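Local coordinates for protein DNA-dependent metalloprotease WSS1 homolog 2 (Schizosaccharomyces pombe, PDB 5JIG) that probably acts as a DNA-dependent metalloendopeptidase that cleaves DNA-bound proteins and so helps repair DNA-protein crosslinks, using a zinc site in its WLM protease domain, at residues E25-D30 and L75-D80; D38-T43 and H101-E106; V91-I96 and E113-L118. One frame throughout, in Å; residues are numbered along the deposited sequence.

Overall arrangement
Followed from the N terminus, the WLM domain leaves helix 17-29, runs through helix 31-40 and much of the sheet, and returns at strand 72-76 to close contact 1. Contact 2 opens within that loop at residues 38-43 but closes only at 101-106, which carries the metal ligand His101, so the two cross; they do not touch. Contact 3 begins inside the span of contact 2, on helix 88-100, and ends beyond it on helix 109-122, a second crossing. Contacts 1 and 3 follow in series, yet meet in space through the Asp30-Lys92 salt bridge and apolar packing of Leu27 on Val91 and Leu75 on Leu95. Trp42 packs on Leu118 of helix 109-122, joining contacts 2 and 3.

Contact 1 of 3, residues E25-D30 and L75-D80; sequences ERLRDD and LRLRTD
Leu27, near the end of helix 17-29, meets Leu75 of strand 72-76 in the buried core of the WLM domain, a zincin-type metalloprotease fold in which helices pack against a mixed sheet. The apolar part is small, with 81 Å² buried in all. The two leucines reach toward each other tip to tip, and Leu27 CD1 lies 3.6 Å from Leu75 CD1. In both side chains CG stands anti to the carbonyl carbon (chi1 -70° in Leu27, -62° in Leu75), which directs a branched end into the space between helix and strand. The same methyl of Leu27 also serves a second partner, with Leu77 CD2 a looser 4.4 Å from Leu27 CD1. The backbones stay well apart, so branched ends alone bridge the layers. Helix 88-100 supplies further packing: Val91 touches both Leu27 and Leu77, while Thr94 lies on Leu75. The side chain of Leu75 is also about 4 Å from that of Glu98, so this apolar packing borders the residue predicted to be catalytic.

Polar interactions lie to the side of this apolar meeting. Asp30 is the N-cap of helix 31-40: its OD1 accepts a bond from Ile33 N and also forms a salt bridge with Lys92, while OD2 is held by Tyr88 OH. Arg28 grips the neighbouring Asp29 side-on with two nitrogens, one to each carboxylate oxygen. Arg28 NE reaches Asp29 OD1 at 2.9 Å from above the carboxylate plane. The second bond, from Arg28 NH1 to Asp29 OD2 at 3.1 Å, lies in the guanidinium plane and is almost straight, with an N-H...O angle of 178°.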
loop_
_atom_site.group_PDB
_atom_site.type_symbol
_atom_site.label_atom_id
_atom_site.label_comp_id
_atom_site.label_asym_id
_atom_site.label_seq_id
_atom_site.Cartn_x
_atom_site.Cartn_y
_atom_site.Cartn_z
ATOM N N GLU A 25 1.243 -5.343 8.172
ATOM C CA GLU A 25 0.025 -6.072 8.552
ATOM C C GLU A 25 -1.138 -5.091 8.713
ATOM O O GLU A 25 -2.256 -5.380 8.304
ATOM C CB GLU A 25 0.236 -6.847 9.825
ATOM C CG GLU A 25 1.189 -8.011 9.687
ATOM C CD GLU A 25 1.596 -8.601 11.060
ATOM O OE1 GLU A 25 2.132 -9.706 11.051
ATOM O OE2 GLU A 25 1.428 -7.963 12.066
ATOM N N ARG A 26 -0.858 -3.944 9.313
ATOM C CA ARG A 26 -1.887 -2.925 9.507
ATOM C C ARG A 26 -2.425 -2.452 8.163
ATOM O O ARG A 26 -3.659 -2.300 7.999
ATOM C CB ARG A 26 -1.362 -1.754 10.326
ATOM C CG ARG A 26 -2.374 -0.642 10.539
ATOM C CD ARG A 26 -1.787 0.482 11.299
ATOM N NE ARG A 26 -2.701 1.532 11.509
ATOM C CZ ARG A 26 -2.346 2.714 12.113
ATOM N NH1 ARG A 26 -3.149 3.683 12.199
ATOM N NH2 ARG A 26 -1.104 2.934 12.465
ATOM N N LEU A 27 -1.558 -2.191 7.211
ATOM C CA LEU A 27 -1.985 -1.773 5.865
ATOM C C LEU A 27 -2.820 -2.854 5.185
ATOM O O LEU A 27 -3.849 -2.563 4.576
ATOM C CB LEU A 27 -0.771 -1.414 5.027
ATOM C CG LEU A 27 -0.061 -0.130 5.452
ATOM C CD1 LEU A 27 1.361 -0.093 4.929
ATOM C CD2 LEU A 27 -0.803 1.134 5.003
ATOM N N ARG A 28 -2.351 -4.101 5.250
ATOM C CA ARG A 28 -3.092 -5.184 4.627
ATOM C C ARG A 28 -4.498 -5.286 5.204
ATOM O O ARG A 28 -5.457 -5.566 4.488
ATOM C CB ARG A 28 -2.323 -6.482 4.819
ATOM C CG ARG A 28 -3.032 -7.710 4.250
ATOM C CD ARG A 28 -2.355 -8.984 4.672
ATOM N NE ARG A 28 -2.525 -9.090 6.158
ATOM C CZ ARG A 28 -1.774 -9.812 6.969
ATOM N NH1 ARG A 28 -1.978 -9.685 8.287
ATOM N NH2 ARG A 28 -0.850 -10.688 6.515
ATOM N N ASP A 29 -4.590 -5.122 6.516
ATOM C CA ASP A 29 -5.809 -5.351 7.254
ATOM C C ASP A 29 -6.699 -4.092 7.365
ATOM O O ASP A 29 -7.805 -4.149 7.904
ATOM C CB ASP A 29 -5.493 -5.956 8.581
ATOM C CG ASP A 29 -4.776 -7.352 8.444
ATOM O OD1 ASP A 29 -4.918 -7.957 7.343
ATOM O OD2 ASP A 29 -4.122 -7.726 9.395
ATOM N N ASP A 30 -6.215 -2.986 6.857
ATOM C CA ASP A 30 -6.919 -1.700 6.915
ATOM C C ASP A 30 -8.238 -1.863 6.211
ATOM O O ASP A 30 -8.311 -2.312 5.075
ATOM C CB ASP A 30 -6.038 -0.646 6.241
ATOM C CG ASP A 30 -6.629 0.738 6.263
ATOM O OD1 ASP A 30 -7.574 0.979 5.492
ATOM O OD2 ASP A 30 -6.125 1.595 7.035
ATOM N N LEU A 75 6.677 -0.205 -0.359
ATOM C CA LEU A 75 6.379 1.047 0.349
ATOM C C LEU A 75 7.558 1.393 1.239
ATOM O O LEU A 75 8.027 0.569 2.026
ATOM C CB LEU A 75 5.169 0.882 1.273
ATOM C CG LEU A 75 3.858 0.528 0.584
ATOM C CD1 LEU A 75 2.851 0.189 1.647
ATOM C CD2 LEU A 75 3.351 1.644 -0.330
ATOM N N ARG A 76 8.015 2.658 1.179
ATOM C CA ARG A 76 9.022 3.118 2.110
ATOM C C ARG A 76 8.328 3.371 3.450
ATOM O O ARG A 76 7.399 4.194 3.523
ATOM C CB ARG A 76 9.744 4.356 1.596
ATOM C CG ARG A 76 10.883 4.775 2.491
ATOM C CD ARG A 76 11.303 6.192 2.332
ATOM N NE ARG A 76 11.725 6.441 0.977
ATOM C CZ ARG A 76 12.928 6.760 0.563
ATOM N NH1 ARG A 76 13.105 6.827 -0.735
ATOM N NH2 ARG A 76 13.895 7.105 1.442
ATOM N N LEU A 77 8.673 2.597 4.468
ATOM C CA LEU A 77 8.058 2.730 5.787
ATOM C C LEU A 77 8.881 3.634 6.688
ATOM O O LEU A 77 8.320 4.197 7.648
ATOM C CB LEU A 77 7.928 1.370 6.427
ATOM C CG LEU A 77 7.090 0.361 5.654
ATOM C CD1 LEU A 77 7.092 -0.966 6.439
ATOM C CD2 LEU A 77 5.660 0.848 5.407
ATOM N N ARG A 78 10.199 3.708 6.451
ATOM C CA ARG A 78 11.136 4.271 7.393
ATOM C C ARG A 78 11.597 5.626 6.993
ATOM O O ARG A 78 11.646 5.978 5.798
ATOM C CB ARG A 78 12.356 3.336 7.533
ATOM C CG ARG A 78 12.034 2.016 8.200
ATOM C CD ARG A 78 13.226 1.081 8.189
ATOM N NE ARG A 78 12.948 -0.207 8.749
ATOM C CZ ARG A 78 13.201 -0.587 10.020
ATOM N NH1 ARG A 78 12.913 -1.794 10.420
ATOM N NH2 ARG A 78 13.760 0.302 10.856
ATOM N N THR A 79 11.922 6.441 7.984
ATOM C CA THR A 79 12.573 7.730 7.801
ATOM C C THR A 79 14.064 7.703 8.119
ATOM O O THR A 79 14.752 8.711 7.878
ATOM C CB THR A 79 11.929 8.816 8.699
ATOM O OG1 THR A 79 12.054 8.376 10.049
ATOM C CG2 THR A 79 10.465 9.012 8.399
ATOM N N ASP A 80 14.566 6.659 8.693
ATOM C CA ASP A 80 15.992 6.427 9.011
ATOM C C ASP A 80 16.216 4.939 9.104
ATOM O O ASP A 80 15.301 4.163 8.805
ATOM C CB ASP A 80 16.396 7.216 10.308
ATOM C CG ASP A 80 15.628 6.788 11.509
ATOM O OD1 ASP A 80 15.177 7.713 12.255
ATOM O OD2 ASP A 80 15.460 5.588 11.755
#

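Contact 2 of 3, residues D38-T43 and H101-E106; sequences DSHRWT and HNVHGE. With NI (nickel (II) ion), chain B.
Trp42 receives Asn102 over one face of its indole, and this is the close-packed half of the contact. Asn102 ND2 comes within 3.4 Å of Trp42 CG, the amide standing nearly upright on the ring with the planes 85° apart. Over the same face, Asn102 CB makes a CH-pi contact 4.0 Å from the centroid of the five-membered ring of Trp42. The amide's other end is occupied too, as Asn102 OD1 accepts a hydrogen bond from Asn66. His40 CB covers the opposite indole face, so the ring is sandwiched, and Leu118 of helix 109-122 packs on it as well. A leucine in place of Trp42 would probably leave the Asn102 amide without the flat surface it stands on and open a gap beside Leu118.

The segment 101-106 belongs to the zincin active site: it starts at the last histidine of the HExxH motif, just past helix 88-100, and His101 NE2 binds the nickel ion at 2.1 Å, with His97, His107 and two waters among the other ligands. His101 ND1 donates to His104 O at 2.8 Å, in the carbonyl plane, a second-shell bond that helps, with the metal bond, to fix the rotation of the imidazole.

Toward solvent the fit slackens. The exposed Val103 meets its partners through one methyl: Val103 CG2 lies near the indole plane, 3.7 Å from Trp42 CZ2, and reaches His40 CE1 at 3.8 Å.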
loop_
_atom_site.group_PDB
_atom_site.type_symbol
_atom_site.label_atom_id
_atom_site.label_comp_id
_atom_site.label_asym_id
_atom_site.label_seq_id
_atom_site.Cartn_x
_atom_site.Cartn_y
_atom_site.Cartn_z
ATOM N N ASP A 38 -11.278 -5.148 -2.671
ATOM C CA ASP A 38 -12.479 -5.921 -3.003
ATOM C C ASP A 38 -13.218 -5.237 -4.153
ATOM O O ASP A 38 -13.608 -5.909 -5.123
ATOM C CB ASP A 38 -13.371 -6.039 -1.771
ATOM C CG ASP A 38 -12.881 -7.059 -0.805
ATOM O OD1 ASP A 38 -13.252 -6.964 0.374
ATOM O OD2 ASP A 38 -12.327 -8.117 -1.253
ATOM N N SER A 39 -13.449 -3.929 -4.073
ATOM C CA SER A 39 -14.254 -3.244 -5.107
ATOM C C SER A 39 -13.622 -3.324 -6.468
ATOM O O SER A 39 -14.299 -3.471 -7.484
ATOM C CB SER A 39 -14.482 -1.771 -4.703
ATOM O OG SER A 39 -15.241 -1.703 -3.511
ATOM N N HIS A 40 -12.284 -3.202 -6.510
ATOM C CA HIS A 40 -11.553 -3.199 -7.745
ATOM C C HIS A 40 -10.951 -4.569 -8.117
ATOM O O HIS A 40 -10.288 -4.687 -9.122
ATOM C CB HIS A 40 -10.510 -2.076 -7.813
ATOM C CG HIS A 40 -10.447 -1.383 -9.097
ATOM N ND1 HIS A 40 -10.223 -2.053 -10.263
ATOM C CD2 HIS A 40 -10.630 -0.094 -9.461
ATOM C CE1 HIS A 40 -10.221 -1.211 -11.292
ATOM N NE2 HIS A 40 -10.465 0.008 -10.835
ATOM N N ARG A 41 -11.248 -5.574 -7.321
ATOM C CA ARG A 41 -10.830 -6.977 -7.576
ATOM C C ARG A 41 -9.325 -7.093 -7.793
ATOM O O ARG A 41 -8.871 -7.625 -8.778
ATOM C CB ARG A 41 -11.665 -7.584 -8.677
ATOM C CG ARG A 41 -13.098 -7.711 -8.322
ATOM C CD ARG A 41 -14.011 -8.262 -9.388
ATOM N NE ARG A 41 -13.553 -9.491 -9.960
ATOM C CZ ARG A 41 -13.034 -9.659 -11.181
ATOM N NH1 ARG A 41 -12.691 -10.889 -11.557
ATOM N NH2 ARG A 41 -12.822 -8.634 -12.021
ATOM N N TRP A 42 -8.553 -6.614 -6.821
ATOM C CA TRP A 42 -7.090 -6.671 -6.865
ATOM C C TRP A 42 -6.552 -7.655 -5.882
ATOM O O TRP A 42 -6.827 -7.593 -4.676
ATOM C CB TRP A 42 -6.525 -5.295 -6.545
ATOM C CG TRP A 42 -6.728 -4.290 -7.600
ATOM C CD1 TRP A 42 -6.807 -4.515 -8.927
ATOM C CD2 TRP A 42 -6.894 -2.900 -7.426
ATOM N NE1 TRP A 42 -6.990 -3.318 -9.611
ATOM C CE2 TRP A 42 -7.035 -2.321 -8.691
ATOM C CE3 TRP A 42 -6.958 -2.063 -6.292
ATOM C CZ2 TRP A 42 -7.247 -0.931 -8.867
ATOM C CZ3 TRP A 42 -7.182 -0.712 -6.484
ATOM C CH2 TRP A 42 -7.249 -0.175 -7.741
ATOM N N THR A 43 -5.735 -8.604 -6.416
ATOM C CA THR A 43 -4.890 -9.477 -5.638
ATOM C C THR A 43 -3.460 -9.126 -5.927
ATOM O O THR A 43 -3.053 -9.055 -7.099
ATOM C CB THR A 43 -5.125 -10.942 -5.981
ATOM O OG1 THR A 43 -6.502 -11.309 -5.765
ATOM C CG2 THR A 43 -4.162 -11.821 -5.248
ATOM N N HIS A 101 -1.812 2.331 -9.894
ATOM C CA HIS A 101 -0.939 1.870 -10.946
ATOM C C HIS A 101 -1.221 0.417 -11.382
ATOM O O HIS A 101 -0.666 -0.032 -12.390
ATOM C CB HIS A 101 0.529 1.979 -10.577
ATOM C CG HIS A 101 1.086 3.384 -10.596
ATOM N ND1 HIS A 101 1.061 4.185 -11.709
ATOM C CD2 HIS A 101 1.821 4.041 -9.673
ATOM C CE1 HIS A 101 1.727 5.296 -11.424
ATOM N NE2 HIS A 101 2.224 5.246 -10.211
ATOM N N ASN A 102 -2.100 -0.308 -10.705
ATOM C CA ASN A 102 -2.591 -1.571 -11.262
ATOM C C ASN A 102 -3.315 -1.337 -12.569
ATOM O O ASN A 102 -3.374 -2.258 -13.400
ATOM C CB ASN A 102 -3.493 -2.292 -10.307
ATOM C CG ASN A 102 -2.774 -2.892 -9.109
ATOM O OD1 ASN A 102 -1.550 -2.939 -9.053
ATOM N ND2 ASN A 102 -3.526 -3.384 -8.139
ATOM N N VAL A 103 -3.909 -0.138 -12.754
ATOM C CA VAL A 103 -4.730 0.202 -13.903
ATOM C C VAL A 103 -4.042 1.211 -14.766
ATOM O O VAL A 103 -4.059 1.086 -15.998
ATOM C CB VAL A 103 -6.126 0.734 -13.412
ATOM C CG1 VAL A 103 -7.060 1.117 -14.566
ATOM C CG2 VAL A 103 -6.789 -0.284 -12.504
ATOM N N HIS A 104 -3.469 2.267 -14.196
ATOM C CA HIS A 104 -2.957 3.397 -14.990
ATOM C C HIS A 104 -1.434 3.514 -14.789
ATOM O O HIS A 104 -0.987 3.711 -13.626
ATOM C CB HIS A 104 -3.653 4.675 -14.542
ATOM C CG HIS A 104 -5.135 4.638 -14.788
ATOM N ND1 HIS A 104 -5.678 4.586 -16.075
ATOM C CD2 HIS A 104 -6.178 4.561 -13.920
ATOM C CE1 HIS A 104 -6.978 4.488 -15.939
ATOM N NE2 HIS A 104 -7.319 4.484 -14.656
ATOM N N GLY A 105 -0.659 3.465 -15.844
ATOM C CA GLY A 105 0.774 3.532 -15.731
ATOM C C GLY A 105 1.359 4.895 -15.465
ATOM O O GLY A 105 2.312 5.029 -14.637
ATOM N N GLU A 106 0.755 5.888 -16.092
ATOM C CA GLU A 106 1.174 7.263 -16.009
ATOM C C GLU A 106 0.258 8.023 -15.002
ATOM O O GLU A 106 -0.884 7.684 -14.826
ATOM C CB GLU A 106 1.029 7.974 -17.375
ATOM C CG GLU A 106 2.013 7.420 -18.392
ATOM C CD GLU A 106 3.465 7.429 -17.907
ATOM O OE1 GLU A 106 3.931 8.486 -17.503
ATOM O OE2 GLU A 106 4.140 6.371 -17.869
HETATM NI NI NI B . 3.472 6.609 -9.271
HETATM O O HOH W 1 5.143 6.014 -10.458
HETATM O O HOH W 2 4.963 7.756 -8.183
#

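Contact 3 of 3, residues V91-I96 and E113-L118; sequences VKSTLI and ELFRQL
The HExxH helix of the zincin fold, residues 88-100, is backed here by helix 109-122, with Ile96 meeting Phe115 and Leu118. The short segments run at 133° to each other, 10.5 Å apart at their closest, a spacing that leaves room for a layer of side chains. Ile96 points into that layer and does its touching with one branch. Ile96 CG2 lies 3.8 Å from Leu118 CB, the two side chains sliding past each other in opposite directions, and the same methyl sits 3.9 Å from Phe115 CD1. Ile33 and Ile36 of helix 31-40 also pack on Ile96, so three helices share this apolar junction.

Phe115 places its ring by turning CG anti to the backbone N (chi1 175°), which swings the aromatic group across to the neighbouring helix. There it also touches His97, a ligand of the metal, so the packing reaches the second shell of the metal site. The ring presents its edge to Ser93, at the partly exposed margin of the contact. Ser93 O lies in the ring plane, 3.6 Å from Phe115 CE1, and Ser93 OG approaches Phe115 CZ to 3.5 Å, likewise near that plane.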
loop_
_atom_site.group_PDB
_atom_site.type_symbol
_atom_site.label_atom_id
_atom_site.label_comp_id
_atom_site.label_asym_id
_atom_site.label_seq_id
_atom_site.Cartn_x
_atom_site.Cartn_y
_atom_site.Cartn_z
ATOM N N VAL A 91 1.642 7.011 4.418
ATOM C CA VAL A 91 1.942 5.714 3.789
ATOM C C VAL A 91 0.721 5.061 3.210
ATOM O O VAL A 91 0.775 4.504 2.097
ATOM C CB VAL A 91 2.698 4.811 4.787
ATOM C CG1 VAL A 91 2.884 3.403 4.196
ATOM C CG2 VAL A 91 4.053 5.431 5.136
ATOM N N LYS A 92 -0.411 5.124 3.898
ATOM C CA LYS A 92 -1.651 4.597 3.334
ATOM C C LYS A 92 -1.970 5.258 1.997
ATOM O O LYS A 92 -2.388 4.587 1.055
ATOM C CB LYS A 92 -2.792 4.738 4.344
ATOM C CG LYS A 92 -4.144 4.303 3.795
ATOM C CD LYS A 92 -5.232 4.325 4.824
ATOM C CE LYS A 92 -6.591 4.108 4.234
ATOM N NZ LYS A 92 -7.654 3.901 5.217
ATOM N N SER A 93 -1.817 6.564 1.922
ATOM C CA SER A 93 -2.085 7.252 0.674
ATOM C C SER A 93 -1.096 6.868 -0.414
ATOM O O SER A 93 -1.485 6.717 -1.577
ATOM C CB SER A 93 -2.058 8.769 0.902
ATOM O OG SER A 93 -2.392 9.448 -0.291
ATOM N N THR A 94 0.172 6.677 -0.084
ATOM C CA THR A 94 1.129 6.131 -1.031
ATOM C C THR A 94 0.707 4.737 -1.512
ATOM O O THR A 94 0.782 4.438 -2.701
ATOM C CB THR A 94 2.542 6.125 -0.473
ATOM O OG1 THR A 94 2.944 7.468 -0.223
ATOM C CG2 THR A 94 3.533 5.419 -1.375
ATOM N N LEU A 95 0.205 3.910 -0.622
ATOM C CA LEU A 95 -0.289 2.583 -1.036
ATOM C C LEU A 95 -1.430 2.712 -2.026
ATOM O O LEU A 95 -1.501 1.978 -3.015
ATOM C CB LEU A 95 -0.670 1.746 0.171
ATOM C CG LEU A 95 -1.235 0.350 -0.148
ATOM C CD1 LEU A 95 -0.325 -0.469 -1.050
ATOM C CD2 LEU A 95 -1.529 -0.384 1.151
ATOM N N ILE A 96 -2.372 3.644 -1.778
ATOM C CA ILE A 96 -3.461 3.857 -2.732
ATOM C C ILE A 96 -2.928 4.320 -4.075
ATOM O O ILE A 96 -3.424 3.875 -5.113
ATOM C CB ILE A 96 -4.535 4.790 -2.116
ATOM C CG1 ILE A 96 -5.134 4.137 -0.871
ATOM C CG2 ILE A 96 -5.562 5.145 -3.149
ATOM C CD1 ILE A 96 -6.117 4.977 -0.096
ATOM N N GLU A 113 -8.112 10.634 -11.290
ATOM C CA GLU A 113 -9.509 10.429 -11.050
ATOM C C GLU A 113 -9.741 9.146 -10.194
ATOM O O GLU A 113 -10.460 9.170 -9.190
ATOM C CB GLU A 113 -10.251 10.353 -12.392
ATOM C CG GLU A 113 -11.714 10.062 -12.273
ATOM C CD GLU A 113 -12.399 9.883 -13.633
ATOM O OE1 GLU A 113 -13.344 10.552 -13.888
ATOM O OE2 GLU A 113 -11.889 9.129 -14.506
ATOM N N LEU A 114 -9.133 8.054 -10.627
ATOM C CA LEU A 114 -9.270 6.824 -9.883
ATOM C C LEU A 114 -8.635 6.947 -8.490
ATOM O O LEU A 114 -9.228 6.522 -7.525
ATOM C CB LEU A 114 -8.642 5.666 -10.644
ATOM C CG LEU A 114 -8.862 4.297 -9.948
ATOM C CD1 LEU A 114 -10.271 3.934 -9.688
ATOM C CD2 LEU A 114 -8.127 3.204 -10.732
ATOM N N PHE A 115 -7.468 7.582 -8.384
ATOM C CA PHE A 115 -6.857 7.799 -7.088
ATOM C C PHE A 115 -7.800 8.516 -6.139
ATOM O O PHE A 115 -7.932 8.159 -4.983
ATOM C CB PHE A 115 -5.554 8.579 -7.259
ATOM C CG PHE A 115 -4.922 8.941 -5.945
ATOM C CD1 PHE A 115 -4.119 8.059 -5.260
ATOM C CD2 PHE A 115 -5.107 10.196 -5.369
ATOM C CE1 PHE A 115 -3.542 8.389 -4.054
ATOM C CE2 PHE A 115 -4.528 10.528 -4.168
ATOM C CZ PHE A 115 -3.731 9.623 -3.515
ATOM N N ARG A 116 -8.466 9.592 -6.618
ATOM C CA ARG A 116 -9.383 10.304 -5.740
ATOM C C ARG A 116 -10.579 9.425 -5.311
ATOM O O ARG A 116 -11.035 9.468 -4.175
ATOM C CB ARG A 116 -9.897 11.577 -6.428
ATOM C CG ARG A 116 -8.881 12.715 -6.524
ATOM C CD ARG A 116 -9.542 14.000 -6.962
ATOM N NE ARG A 116 -10.157 13.893 -8.278
ATOM C CZ ARG A 116 -9.543 14.063 -9.424
ATOM N NH1 ARG A 116 -10.194 13.768 -10.550
ATOM N NH2 ARG A 116 -8.324 14.480 -9.497
ATOM N N GLN A 117 -11.072 8.633 -6.264
ATOM C CA GLN A 117 -12.222 7.760 -5.941
ATOM C C GLN A 117 -11.838 6.694 -4.920
ATOM O O GLN A 117 -12.604 6.392 -4.003
ATOM C CB GLN A 117 -12.690 7.117 -7.240
ATOM C CG GLN A 117 -13.374 8.132 -8.137
ATOM C CD GLN A 117 -13.525 7.638 -9.557
ATOM O OE1 GLN A 117 -12.777 6.880 -10.086
ATOM N NE2 GLN A 117 -14.338 8.308 -10.261
ATOM N N LEU A 118 -10.664 6.119 -5.116
ATOM C CA LEU A 118 -10.171 5.106 -4.154
ATOM C C LEU A 118 -9.897 5.704 -2.789
ATOM O O LEU A 118 -10.189 5.120 -1.759
ATOM C CB LEU A 118 -8.908 4.435 -4.697
ATOM C CG LEU A 118 -9.030 3.674 -6.009
ATOM C CD1 LEU A 118 -7.615 3.256 -6.450
ATOM C CD2 LEU A 118 -9.875 2.459 -5.924
#